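Local coordinates for 4-hydroxybenzoyl-CoA Thioesterase (Pseudomonas sp. CBS3, PDB 1LO8), which hydrolyses the thioester of 4-hydroxybenzoyl-CoA to 4-hydroxybenzoate and coenzyme A, the last step in converting 4-chlorobenzoate to 4-hydroxybenzoate, at residues A[58-63]-A[118-123]; A[85-90]-A[130-135]; A[93-98]-A[112-117]. One frame throughout, in Å; residues are numbered along the deposited sequence.

Interaction 1: residues A[58-63]-A[118-123]. With 4CA (4-hydroxybenzyl coenzyme A), chain B.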
# COMPACT_ATOMS: atom_id res chain seq x y z
N GLY A 58 18.54 9.68 -0.88
CA GLY A 58 18.08 8.53 -1.66
C GLY A 58 18.19 8.85 -3.14
O GLY A 58 18.90 9.77 -3.52
N THR A 59 17.45 8.10 -3.97
CA THR A 59 17.44 8.27 -5.42
C THR A 59 16.03 8.39 -5.97
O THR A 59 15.51 7.42 -6.54
CB THR A 59 18.18 7.12 -6.14
OG1 THR A 59 17.53 5.89 -5.83
CG2 THR A 59 19.60 7.02 -5.60
N PRO A 60 15.39 9.55 -5.81
CA PRO A 60 14.02 9.77 -6.29
C PRO A 60 13.88 9.54 -7.78
O PRO A 60 14.77 9.76 -8.61
CB PRO A 60 13.69 11.24 -6.07
CG PRO A 60 14.96 11.91 -5.60
CD PRO A 60 15.93 10.79 -5.21
N ILE A 61 12.68 9.12 -8.16
CA ILE A 61 12.46 8.87 -9.56
C ILE A 61 11.97 10.12 -10.24
O ILE A 61 11.20 10.91 -9.66
CB ILE A 61 11.47 7.69 -9.69
CG1 ILE A 61 11.37 7.21 -11.12
CG2 ILE A 61 10.09 8.00 -9.06
CD1 ILE A 61 10.51 5.92 -11.18
N VAL A 62 12.44 10.32 -11.46
CA VAL A 62 12.11 11.48 -12.32
C VAL A 62 11.37 11.05 -13.58
O VAL A 62 10.58 11.78 -14.15
CB VAL A 62 13.31 12.39 -12.68
CG1 VAL A 62 13.83 13.04 -11.40
CG2 VAL A 62 14.48 11.66 -13.32
N SER A 63 11.55 9.80 -13.99
CA SER A 63 10.87 9.36 -15.18
C SER A 63 10.74 7.85 -15.25
O SER A 63 11.56 7.10 -14.74
CB SER A 63 11.73 9.86 -16.34
OG SER A 63 11.09 9.52 -17.54
N VAL A 118 17.69 10.07 -9.82
CA VAL A 118 18.84 10.92 -9.51
C VAL A 118 19.18 10.77 -8.03
O VAL A 118 18.32 10.40 -7.19
CB VAL A 118 18.51 12.40 -9.72
CG1 VAL A 118 17.94 12.73 -11.07
CG2 VAL A 118 17.48 12.82 -8.67
N PHE A 119 20.44 11.11 -7.68
CA PHE A 119 20.86 11.12 -6.28
C PHE A 119 20.40 12.48 -5.80
O PHE A 119 20.62 13.42 -6.53
CB PHE A 119 22.35 11.02 -6.13
CG PHE A 119 22.71 9.58 -6.24
CD1 PHE A 119 22.61 8.72 -5.14
CD2 PHE A 119 23.13 9.05 -7.46
CE1 PHE A 119 22.92 7.37 -5.24
CE2 PHE A 119 23.43 7.69 -7.57
CZ PHE A 119 23.34 6.84 -6.46
N ALA A 120 19.70 12.57 -4.66
CA ALA A 120 19.20 13.85 -4.24
C ALA A 120 19.43 14.19 -2.80
O ALA A 120 19.57 13.37 -1.91
CB ALA A 120 17.70 13.97 -4.42
N MET A 121 19.35 15.47 -2.59
CA MET A 121 19.49 15.99 -1.29
C MET A 121 18.27 16.78 -0.96
O MET A 121 17.51 17.14 -1.86
CB MET A 121 20.73 16.87 -1.34
CG MET A 121 21.88 15.93 -1.39
SD MET A 121 23.38 16.87 -1.20
CE MET A 121 22.80 18.38 -2.00
N ASN A 122 18.04 17.01 0.32
CA ASN A 122 16.90 17.80 0.73
C ASN A 122 17.47 19.12 1.15
O ASN A 122 18.15 19.17 2.18
CB ASN A 122 16.18 17.24 1.98
CG ASN A 122 15.04 16.27 1.74
OD1 ASN A 122 14.08 16.60 1.03
ND2 ASN A 122 15.11 15.06 2.32
N ASP A 123 17.25 20.17 0.39
CA ASP A 123 17.78 21.43 0.85
C ASP A 123 16.61 22.04 1.56
O ASP A 123 15.80 22.76 0.96
CB ASP A 123 18.21 22.31 -0.32
CG ASP A 123 19.35 21.71 -1.10
OD1 ASP A 123 19.97 20.73 -0.74
OD2 ASP A 123 19.58 22.39 -2.22
N1A 4CA B . 13.39 12.49 -17.79
C2A 4CA B . 14.72 12.17 -17.82
N3A 4CA B . 15.69 12.64 -17.09
C4A 4CA B . 15.23 13.53 -16.21
C5A 4CA B . 13.93 13.97 -16.07
C6A 4CA B . 12.94 13.39 -16.90
N6A 4CA B . 11.65 13.68 -16.88
N7A 4CA B . 13.84 14.93 -15.06
C8A 4CA B . 15.10 15.06 -14.62
N9A 4CA B . 15.96 14.28 -15.32
C1D 4CA B . 17.39 14.33 -15.25
C2D 4CA B . 17.67 15.77 -15.58
O2D 4CA B . 17.87 15.97 -16.99
C3D 4CA B . 19.01 15.99 -14.97
O3D 4CA B . 19.99 15.55 -15.88
P3D 4CA B . 21.42 15.60 -16.32
O7A 4CA B . 21.42 15.93 -17.79
O8A 4CA B . 22.15 16.63 -15.48
O9A 4CA B . 22.08 14.26 -16.11
C4D 4CA B . 18.91 15.18 -13.71
O4D 4CA B . 17.77 14.27 -13.93
C5D 4CA B . 18.67 16.15 -12.57
O5D 4CA B . 17.52 16.95 -12.91
P1A 4CA B . 17.71 18.49 -12.79
O1A 4CA B . 16.56 19.13 -13.48
O2A 4CA B . 18.98 18.78 -13.50
O3A 4CA B . 17.83 18.93 -11.31
P2A 4CA B . 16.71 19.42 -10.22
O4A 4CA B . 17.37 19.38 -8.88
O5A 4CA B . 16.35 20.82 -10.53
O6A 4CA B . 15.34 18.53 -10.24
CBP 4CA B . 14.44 16.83 -8.84
CCP 4CA B . 15.60 17.22 -9.75
CDP 4CA B . 14.42 17.66 -7.54
CEP 4CA B . 14.48 15.32 -8.56
CAP 4CA B . 13.11 17.18 -9.51
OAP 4CA B . 12.96 16.41 -10.72
C9P 4CA B . 11.95 16.54 -8.72
O9P 4CA B . 11.62 16.87 -7.58
N8P 4CA B . 11.21 15.47 -9.36
C7P 4CA B . 10.23 14.91 -8.42
C6P 4CA B . 10.82 13.68 -7.76
C5P 4CA B . 9.70 12.87 -7.06
O5P 4CA B . 8.94 13.33 -6.23
N4P 4CA B . 9.50 11.52 -7.52
C3P 4CA B . 8.43 10.84 -6.79
C2P 4CA B . 8.93 10.27 -5.46
S1P 4CA B . 10.34 9.13 -5.48
C1B 4CA B . 10.47 8.50 -3.86
C2B 4CA B . 11.78 7.95 -3.54
C3B 4CA B . 12.72 8.76 -2.85
C4B 4CA B . 13.98 8.24 -2.53
C5B 4CA B . 14.30 6.91 -2.88
O2B 4CA B . 15.48 6.33 -2.44
C6B 4CA B . 13.38 6.12 -3.62
C7B 4CA B . 12.09 6.62 -3.90

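Interaction 2: residues A[85-90]-A[130-135]. With 4CA (4-hydroxybenzyl coenzyme A), chain B.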
# COMPACT_ATOMS: atom_id res chain seq x y z
N LYS A 85 21.55 1.09 -16.76
CA LYS A 85 21.77 1.04 -18.20
C LYS A 85 22.63 2.17 -18.72
O LYS A 85 23.28 2.00 -19.71
CB LYS A 85 20.46 0.83 -19.00
CG LYS A 85 20.27 1.75 -20.19
CD LYS A 85 18.80 1.84 -20.56
CE LYS A 85 18.55 2.21 -22.01
NZ LYS A 85 18.21 3.64 -22.16
N GLU A 86 22.65 3.31 -18.03
CA GLU A 86 23.39 4.46 -18.52
C GLU A 86 23.56 5.51 -17.46
O GLU A 86 22.62 5.81 -16.72
CB GLU A 86 22.54 5.09 -19.66
CG GLU A 86 22.96 6.51 -20.09
CD GLU A 86 21.98 7.01 -21.11
OE1 GLU A 86 21.89 8.16 -21.44
OE2 GLU A 86 21.22 6.05 -21.57
N TRP A 87 24.76 6.05 -17.36
CA TRP A 87 25.03 7.10 -16.39
C TRP A 87 24.94 8.38 -17.16
O TRP A 87 25.35 8.48 -18.31
CB TRP A 87 26.39 6.99 -15.64
CG TRP A 87 26.53 5.78 -14.80
CD1 TRP A 87 27.09 4.64 -15.20
CD2 TRP A 87 26.13 5.60 -13.44
NE1 TRP A 87 27.05 3.73 -14.18
CE2 TRP A 87 26.46 4.29 -13.09
CE3 TRP A 87 25.52 6.40 -12.48
CZ2 TRP A 87 26.18 3.76 -11.83
CZ3 TRP A 87 25.23 5.87 -11.24
CH2 TRP A 87 25.55 4.56 -10.91
N ARG A 88 24.38 9.37 -16.54
CA ARG A 88 24.29 10.62 -17.22
C ARG A 88 24.91 11.61 -16.30
O ARG A 88 25.59 11.19 -15.37
CB ARG A 88 22.89 11.00 -17.68
CG ARG A 88 22.21 9.88 -18.48
CD ARG A 88 20.72 10.11 -18.68
NE ARG A 88 20.22 9.25 -19.73
CZ ARG A 88 19.02 9.33 -20.30
NH1 ARG A 88 18.13 10.25 -19.95
NH2 ARG A 88 18.72 8.44 -21.25
N ARG A 89 24.65 12.88 -16.51
CA ARG A 89 25.27 13.85 -15.64
C ARG A 89 24.80 13.81 -14.20
O ARG A 89 25.59 13.56 -13.30
CB ARG A 89 25.14 15.26 -16.19
CG ARG A 89 25.68 16.34 -15.26
CD ARG A 89 26.18 17.53 -16.06
NE ARG A 89 27.35 18.14 -15.45
CZ ARG A 89 27.21 19.06 -14.51
NH1 ARG A 89 26.00 19.46 -14.10
NH2 ARG A 89 28.28 19.58 -13.95
N LYS A 90 23.53 14.12 -14.01
CA LYS A 90 22.91 14.14 -12.70
C LYS A 90 21.83 13.07 -12.58
O LYS A 90 21.08 13.04 -11.63
CB LYS A 90 22.29 15.48 -12.41
CG LYS A 90 23.29 16.63 -12.34
CD LYS A 90 22.56 17.92 -11.99
CE LYS A 90 23.46 19.05 -11.54
NZ LYS A 90 22.71 20.21 -11.05
N ILE A 130 21.83 15.77 -7.46
CA ILE A 130 23.25 16.04 -7.49
C ILE A 130 23.99 15.24 -8.55
O ILE A 130 23.52 14.24 -9.06
CB ILE A 130 23.94 15.80 -6.16
CG1 ILE A 130 23.82 14.33 -5.83
CG2 ILE A 130 23.30 16.66 -5.08
CD1 ILE A 130 24.72 13.90 -4.68
N GLU A 131 25.19 15.68 -8.86
CA GLU A 131 26.02 15.01 -9.82
C GLU A 131 26.24 13.61 -9.38
O GLU A 131 26.60 13.41 -8.24
CB GLU A 131 27.40 15.71 -9.94
CG GLU A 131 28.14 15.37 -11.26
CD GLU A 131 29.19 16.36 -11.67
OE1 GLU A 131 28.98 17.25 -12.48
OE2 GLU A 131 30.34 16.17 -11.05
N VAL A 132 26.03 12.63 -10.24
CA VAL A 132 26.27 11.29 -9.77
C VAL A 132 27.61 11.21 -9.09
O VAL A 132 28.57 11.66 -9.66
CB VAL A 132 26.16 10.28 -10.89
CG1 VAL A 132 26.49 8.94 -10.27
CG2 VAL A 132 24.77 10.35 -11.51
N PRO A 133 27.68 10.69 -7.86
CA PRO A 133 28.95 10.62 -7.19
C PRO A 133 29.89 9.59 -7.81
O PRO A 133 29.59 8.43 -7.97
CB PRO A 133 28.69 10.36 -5.69
CG PRO A 133 27.18 10.36 -5.53
CD PRO A 133 26.55 10.39 -6.92
N ALA A 134 31.06 10.06 -8.16
CA ALA A 134 32.08 9.23 -8.75
C ALA A 134 32.27 7.90 -8.05
O ALA A 134 32.42 6.81 -8.64
CB ALA A 134 33.38 10.02 -8.77
N ASP A 135 32.28 7.99 -6.71
CA ASP A 135 32.45 6.82 -5.86
C ASP A 135 31.35 5.81 -6.13
O ASP A 135 31.53 4.59 -6.12
CB ASP A 135 32.43 7.09 -4.32
CG ASP A 135 31.77 8.36 -3.85
OD1 ASP A 135 31.30 9.19 -4.60
OD2 ASP A 135 31.81 8.50 -2.53
N1A 4CA B . 13.39 12.49 -17.79
C2A 4CA B . 14.72 12.17 -17.82
N3A 4CA B . 15.69 12.64 -17.09
C4A 4CA B . 15.23 13.53 -16.21
C5A 4CA B . 13.93 13.97 -16.07
C6A 4CA B . 12.94 13.39 -16.90
N6A 4CA B . 11.65 13.68 -16.88
N7A 4CA B . 13.84 14.93 -15.06
C8A 4CA B . 15.10 15.06 -14.62
N9A 4CA B . 15.96 14.28 -15.32
C1D 4CA B . 17.39 14.33 -15.25
C2D 4CA B . 17.67 15.77 -15.58
O2D 4CA B . 17.87 15.97 -16.99
C3D 4CA B . 19.01 15.99 -14.97
O3D 4CA B . 19.99 15.55 -15.88
P3D 4CA B . 21.42 15.60 -16.32
O7A 4CA B . 21.42 15.93 -17.79
O8A 4CA B . 22.15 16.63 -15.48
O9A 4CA B . 22.08 14.26 -16.11
C4D 4CA B . 18.91 15.18 -13.71
O4D 4CA B . 17.77 14.27 -13.93
C5D 4CA B . 18.67 16.15 -12.57
O5D 4CA B . 17.52 16.95 -12.91
P1A 4CA B . 17.71 18.49 -12.79
O1A 4CA B . 16.56 19.13 -13.48
O2A 4CA B . 18.98 18.78 -13.50
O3A 4CA B . 17.83 18.93 -11.31
P2A 4CA B . 16.71 19.42 -10.22
O4A 4CA B . 17.37 19.38 -8.88
O5A 4CA B . 16.35 20.82 -10.53
O6A 4CA B . 15.34 18.53 -10.24
CBP 4CA B . 14.44 16.83 -8.84
CCP 4CA B . 15.60 17.22 -9.75
CDP 4CA B . 14.42 17.66 -7.54
CEP 4CA B . 14.48 15.32 -8.56
CAP 4CA B . 13.11 17.18 -9.51
OAP 4CA B . 12.96 16.41 -10.72
C9P 4CA B . 11.95 16.54 -8.72
O9P 4CA B . 11.62 16.87 -7.58
N8P 4CA B . 11.21 15.47 -9.36
C7P 4CA B . 10.23 14.91 -8.42
C6P 4CA B . 10.82 13.68 -7.76
C5P 4CA B . 9.70 12.87 -7.06
O5P 4CA B . 8.94 13.33 -6.23
N4P 4CA B . 9.50 11.52 -7.52
C3P 4CA B . 8.43 10.84 -6.79
C2P 4CA B . 8.93 10.27 -5.46
S1P 4CA B . 10.34 9.13 -5.48
C1B 4CA B . 10.47 8.50 -3.86
C2B 4CA B . 11.78 7.95 -3.54
C3B 4CA B . 12.72 8.76 -2.85
C4B 4CA B . 13.98 8.24 -2.53
C5B 4CA B . 14.30 6.91 -2.88
O2B 4CA B . 15.48 6.33 -2.44
C6B 4CA B . 13.38 6.12 -3.62
C7B 4CA B . 12.09 6.62 -3.90
O HOH W 1 22.17 12.18 -9.29

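Interaction 3: residues A[93-98]-A[112-117]. With 4CA (4-hydroxybenzyl coenzyme A), chain B.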
# COMPACT_ATOMS: atom_id res chain seq x y z
N VAL A 93 19.91 5.83 -15.61
CA VAL A 93 18.82 5.00 -16.04
C VAL A 93 18.97 3.63 -15.46
O VAL A 93 19.93 2.94 -15.78
CB VAL A 93 18.75 4.89 -17.57
CG1 VAL A 93 17.41 4.24 -17.98
CG2 VAL A 93 18.87 6.28 -18.22
N GLN A 94 18.02 3.26 -14.60
CA GLN A 94 18.02 1.95 -14.02
C GLN A 94 16.98 1.13 -14.73
O GLN A 94 15.82 1.54 -14.79
CB GLN A 94 17.58 2.01 -12.57
CG GLN A 94 18.14 0.89 -11.69
CD GLN A 94 18.16 1.25 -10.21
OE1 GLN A 94 17.41 2.12 -9.80
NE2 GLN A 94 18.98 0.59 -9.42
N ARG A 95 17.41 -0.02 -15.22
CA ARG A 95 16.57 -0.94 -15.94
C ARG A 95 16.20 -2.17 -15.12
O ARG A 95 17.05 -2.75 -14.42
CB ARG A 95 17.31 -1.40 -17.18
CG ARG A 95 16.64 -2.62 -17.80
CD ARG A 95 16.98 -2.67 -19.27
NE ARG A 95 16.37 -1.53 -19.94
CZ ARG A 95 16.51 -1.29 -21.23
NH1 ARG A 95 17.25 -2.06 -22.02
NH2 ARG A 95 15.91 -0.25 -21.78
N HIS A 96 14.93 -2.57 -15.17
CA HIS A 96 14.50 -3.75 -14.44
C HIS A 96 13.72 -4.65 -15.35
O HIS A 96 12.95 -4.23 -16.23
CB HIS A 96 13.59 -3.44 -13.20
CG HIS A 96 13.99 -2.32 -12.31
ND1 HIS A 96 14.80 -2.57 -11.23
CD2 HIS A 96 13.71 -1.00 -12.39
CE1 HIS A 96 14.96 -1.42 -10.62
NE2 HIS A 96 14.33 -0.45 -11.30
N SER A 97 13.97 -5.91 -15.18
CA SER A 97 13.27 -6.94 -15.89
C SER A 97 12.63 -7.84 -14.83
O SER A 97 13.30 -8.28 -13.87
CB SER A 97 14.11 -7.76 -16.86
OG SER A 97 13.19 -8.48 -17.66
N VAL A 98 11.32 -8.08 -14.95
CA VAL A 98 10.63 -8.88 -13.96
C VAL A 98 10.11 -10.10 -14.65
O VAL A 98 9.48 -9.97 -15.68
CB VAL A 98 9.47 -8.09 -13.26
CG1 VAL A 98 8.66 -8.99 -12.33
CG2 VAL A 98 9.94 -6.88 -12.46
N ARG A 112 8.68 -5.12 -17.42
CA ARG A 112 9.98 -4.50 -17.59
C ARG A 112 9.82 -3.01 -17.38
O ARG A 112 8.77 -2.43 -17.66
CB ARG A 112 10.60 -4.82 -18.95
CG ARG A 112 9.68 -4.44 -20.10
CD ARG A 112 9.49 -5.48 -21.18
NE ARG A 112 8.54 -4.93 -22.15
CZ ARG A 112 8.90 -4.30 -23.28
NH1 ARG A 112 10.15 -4.25 -23.70
NH2 ARG A 112 7.95 -3.81 -24.08
N ALA A 113 10.87 -2.36 -16.94
CA ALA A 113 10.70 -0.95 -16.75
C ALA A 113 12.05 -0.26 -16.70
O ALA A 113 12.98 -0.86 -16.16
CB ALA A 113 10.00 -0.72 -15.39
N ASP A 114 12.14 0.95 -17.25
CA ASP A 114 13.36 1.75 -17.20
C ASP A 114 13.03 2.93 -16.36
O ASP A 114 12.12 3.69 -16.69
CB ASP A 114 13.79 2.28 -18.58
CG ASP A 114 14.46 1.26 -19.44
OD1 ASP A 114 14.90 0.22 -19.02
OD2 ASP A 114 14.47 1.59 -20.68
N GLU A 115 13.77 3.06 -15.28
CA GLU A 115 13.56 4.14 -14.35
C GLU A 115 14.68 5.13 -14.46
O GLU A 115 15.81 4.71 -14.38
CB GLU A 115 13.50 3.69 -12.87
CG GLU A 115 12.25 2.80 -12.57
CD GLU A 115 12.23 2.42 -11.13
OE1 GLU A 115 13.25 2.35 -10.49
OE2 GLU A 115 11.04 2.13 -10.68
N ILE A 116 14.34 6.40 -14.58
CA ILE A 116 15.32 7.46 -14.58
C ILE A 116 15.24 8.07 -13.20
O ILE A 116 14.20 8.57 -12.81
CB ILE A 116 15.13 8.48 -15.69
CG1 ILE A 116 15.14 7.76 -17.01
CG2 ILE A 116 16.22 9.55 -15.69
CD1 ILE A 116 15.21 8.78 -18.15
N ARG A 117 16.36 7.98 -12.47
CA ARG A 117 16.43 8.49 -11.12
C ARG A 117 17.63 9.39 -10.95
O ARG A 117 18.49 9.48 -11.81
CB ARG A 117 16.54 7.33 -10.10
CG ARG A 117 15.37 6.33 -10.05
CD ARG A 117 15.73 5.12 -9.22
NE ARG A 117 14.62 4.17 -9.08
CZ ARG A 117 13.80 4.17 -8.03
NH1 ARG A 117 13.88 5.05 -7.01
NH2 ARG A 117 12.86 3.26 -7.98
N1A 4CA B . 13.39 12.49 -17.79
C2A 4CA B . 14.72 12.17 -17.82
N3A 4CA B . 15.69 12.64 -17.09
C4A 4CA B . 15.23 13.53 -16.21
C5A 4CA B . 13.93 13.97 -16.07
C6A 4CA B . 12.94 13.39 -16.90
N6A 4CA B . 11.65 13.68 -16.88
N7A 4CA B . 13.84 14.93 -15.06
C8A 4CA B . 15.10 15.06 -14.62
N9A 4CA B . 15.96 14.28 -15.32
C1D 4CA B . 17.39 14.33 -15.25
C2D 4CA B . 17.67 15.77 -15.58
O2D 4CA B . 17.87 15.97 -16.99
C3D 4CA B . 19.01 15.99 -14.97
O3D 4CA B . 19.99 15.55 -15.88
P3D 4CA B . 21.42 15.60 -16.32
O7A 4CA B . 21.42 15.93 -17.79
O8A 4CA B . 22.15 16.63 -15.48
O9A 4CA B . 22.08 14.26 -16.11
C4D 4CA B . 18.91 15.18 -13.71
O4D 4CA B . 17.77 14.27 -13.93
C5D 4CA B . 18.67 16.15 -12.57
O5D 4CA B . 17.52 16.95 -12.91
P1A 4CA B . 17.71 18.49 -12.79
O1A 4CA B . 16.56 19.13 -13.48
O2A 4CA B . 18.98 18.78 -13.50
O3A 4CA B . 17.83 18.93 -11.31
P2A 4CA B . 16.71 19.42 -10.22
O4A 4CA B . 17.37 19.38 -8.88
O5A 4CA B . 16.35 20.82 -10.53
O6A 4CA B . 15.34 18.53 -10.24
CBP 4CA B . 14.44 16.83 -8.84
CCP 4CA B . 15.60 17.22 -9.75
CDP 4CA B . 14.42 17.66 -7.54
CEP 4CA B . 14.48 15.32 -8.56
CAP 4CA B . 13.11 17.18 -9.51
OAP 4CA B . 12.96 16.41 -10.72
C9P 4CA B . 11.95 16.54 -8.72
O9P 4CA B . 11.62 16.87 -7.58
N8P 4CA B . 11.21 15.47 -9.36
C7P 4CA B . 10.23 14.91 -8.42
C6P 4CA B . 10.82 13.68 -7.76
C5P 4CA B . 9.70 12.87 -7.06
O5P 4CA B . 8.94 13.33 -6.23
N4P 4CA B . 9.50 11.52 -7.52
C3P 4CA B . 8.43 10.84 -6.79
C2P 4CA B . 8.93 10.27 -5.46
S1P 4CA B . 10.34 9.13 -5.48
C1B 4CA B . 10.47 8.50 -3.86
C2B 4CA B . 11.78 7.95 -3.54
C3B 4CA B . 12.72 8.76 -2.85
C4B 4CA B . 13.98 8.24 -2.53
C5B 4CA B . 14.30 6.91 -2.88
O2B 4CA B . 15.48 6.33 -2.44
C6B 4CA B . 13.38 6.12 -3.62
C7B 4CA B . 12.09 6.62 -3.90

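Interaction 1: residues A[58-63]-A[118-123]
Thr59 lays its methyl over one face of the Phe119 ring where strand 56-68 of the hot-dog fold, broken here by a short loop, runs against strand 107-123 beside the bound 4-hydroxybenzyl coenzyme A. This is the tight part of the contact. CG2 of Thr59 sits 3.7 Å from the centroid of the Phe119 ring, a CH-pi contact offset toward the rim. OG1 of Thr59 sits between the backbone N and the carbonyl carbon (chi1 60°), with CG2 anti to the carbonyl carbon, which leaves the methyl to meet the ring. Phe92, Tyr136 and Phe39 also meet the ring of Phe119; an alanine here would probably open a gap beneath the Thr59 methyl and take away the common partner of those three rings. The Pro60 ring packs with CG 3.6 Å from Ala120 CB. Two backbone bonds tie the segments, Ala120 N to Gly58 O and Val118 N to Pro60 O.

Toward Ser63 and Asn122, both partly exposed, the segments diverge, and the coenzyme packs along Val62 and Val118, whose CG1 methyls also meet at 4.1 Å. Val62 CG2 packs against the adenine, and Val118 CG1 approaches the ribose oxygen O4D. In the substrate-binding residues Thr59, Pro60 and Ile61 the backbone grips the ligand's pantetheine and phenol: Ile61 O accepts from N4P at 2.8 Å, and Thr59 N donates to O2B at 3.1 Å.

Interaction 2: residues A[85-90]-A[130-135]
Lys90 and Glu131 bring their CA atoms within 4.3 Å where the loop leaving strand 77-87 passes the turn before helix 134-140, and one direct backbone hydrogen bond, Val132 N to Arg89 O at 3.2 Å, joins the two segments. A water adds a second link, close to both Lys90 O and Ile130 O.

Val132 is the apolar centre. Its CG1 is anti to the backbone N (chi1 178°) and meets the six-membered ring of Trp87, 3.5 Å from CZ3, with the two side chains crossing at about a right angle. The other methyl, CG2, turns to the backbone carbonyls of Arg88 and Arg89. Ile137 of the helix touches both Trp87 and Val132, so this small apolar cluster joins the end of the strand to the C-terminal helix.

Farther out, Glu131 reaches along an extended chain to Arg89. OE1 of Glu131 comes over one face of the guanidinium, 2.8 Å from NH2 of Arg89, with the two flat groups 86° apart. No N-H points at the oxygen, so attraction here is between charges alone, and the arginine is poorly ordered. Arg88 turns away from this turn and holds Glu86 instead, NE to OE1 at 2.6 Å.

The loop's other side takes the 3'-phosphate of the coenzyme: Lys90 N donates to O9A at 2.6 Å, and the aliphatic CB and CG of Lys90 lie against O8A. Lys90 binds substrate. The phosphate thus has a main-chain N-H bond in a surface loop rich in basic residues, where the positive field probably helps hold its charge, while Glu131 is likely to offset part of the charge of Arg89.

Interaction 3: residues A[93-98]-A[112-117]
Gln94 and Glu115 exchange both backbone hydrogen bonds, Glu115 N to Gln94 O being 2.6 Å, and His96 with Ala113 repeats the pattern two pairs further along. These hydrogen-bonded pairs alternate with non-hydrogen-bonded ones at Val93-Ile116, Arg95-Asp114 and Ser97-Arg112, the strand axes running at 159°.

Charged contacts differ between the faces. On the face of Arg95 and Asp114, guanidinium and carboxylate lie nearly coplanar, 9° apart: NE goes to OD1, and Arg95 NH2 donates to the syn lone pair of Asp114 OD2 at 2.6 Å. On the buried face, Glu115, with CG anti to its carbonyl carbon (chi1 -66°) and the chain then extended, brings OE1 to three donors. Arg117 grips it side-on with NE and NH2, each nitrogen 2.7 Å from that oxygen, and His96 NE2 reaches it from above the carboxylate plane at 3.1 Å. Thr82 holds the other nitrogen of His96, and Arg117 also reaches Asp32 and Thr59 O.

Apolar contact is slight: Val93 CG2 touches CG1 of Ile116, and CG2 and CD1 of Ile116 lie against the adenine. NH1 of Arg117 comes near the hydroxybenzyl ring. The arrangement is an antiparallel hairpin of the hot-dog sheet, its buried face packed on helix 25-41 beside the substrate pocket.

In the fold
Interactions 1 and 3 lie in the one antiparallel sheet and share strand 107-123; interaction 2 joins the end of strand 77-87 to the turn before helix 134-140. All touch the coenzyme A analogue. Interaction 1 is fully buried and mainly apolar; interaction 3 is partly buried and nearest the chain centre, with strand pairing and a salt bridge on each face; interaction 2 lies at the surface, where charges and water take a larger share. Val62 and Ser63 both pair with Ile116 in a classic beta bulge between interactions 1 and 3. Residues 85-90 continue the sheet from interaction 3 through Val93, while Ile130 joins interaction 2 to Phe119 of interaction 1. Interactions 1 and 3 touch the second subunit.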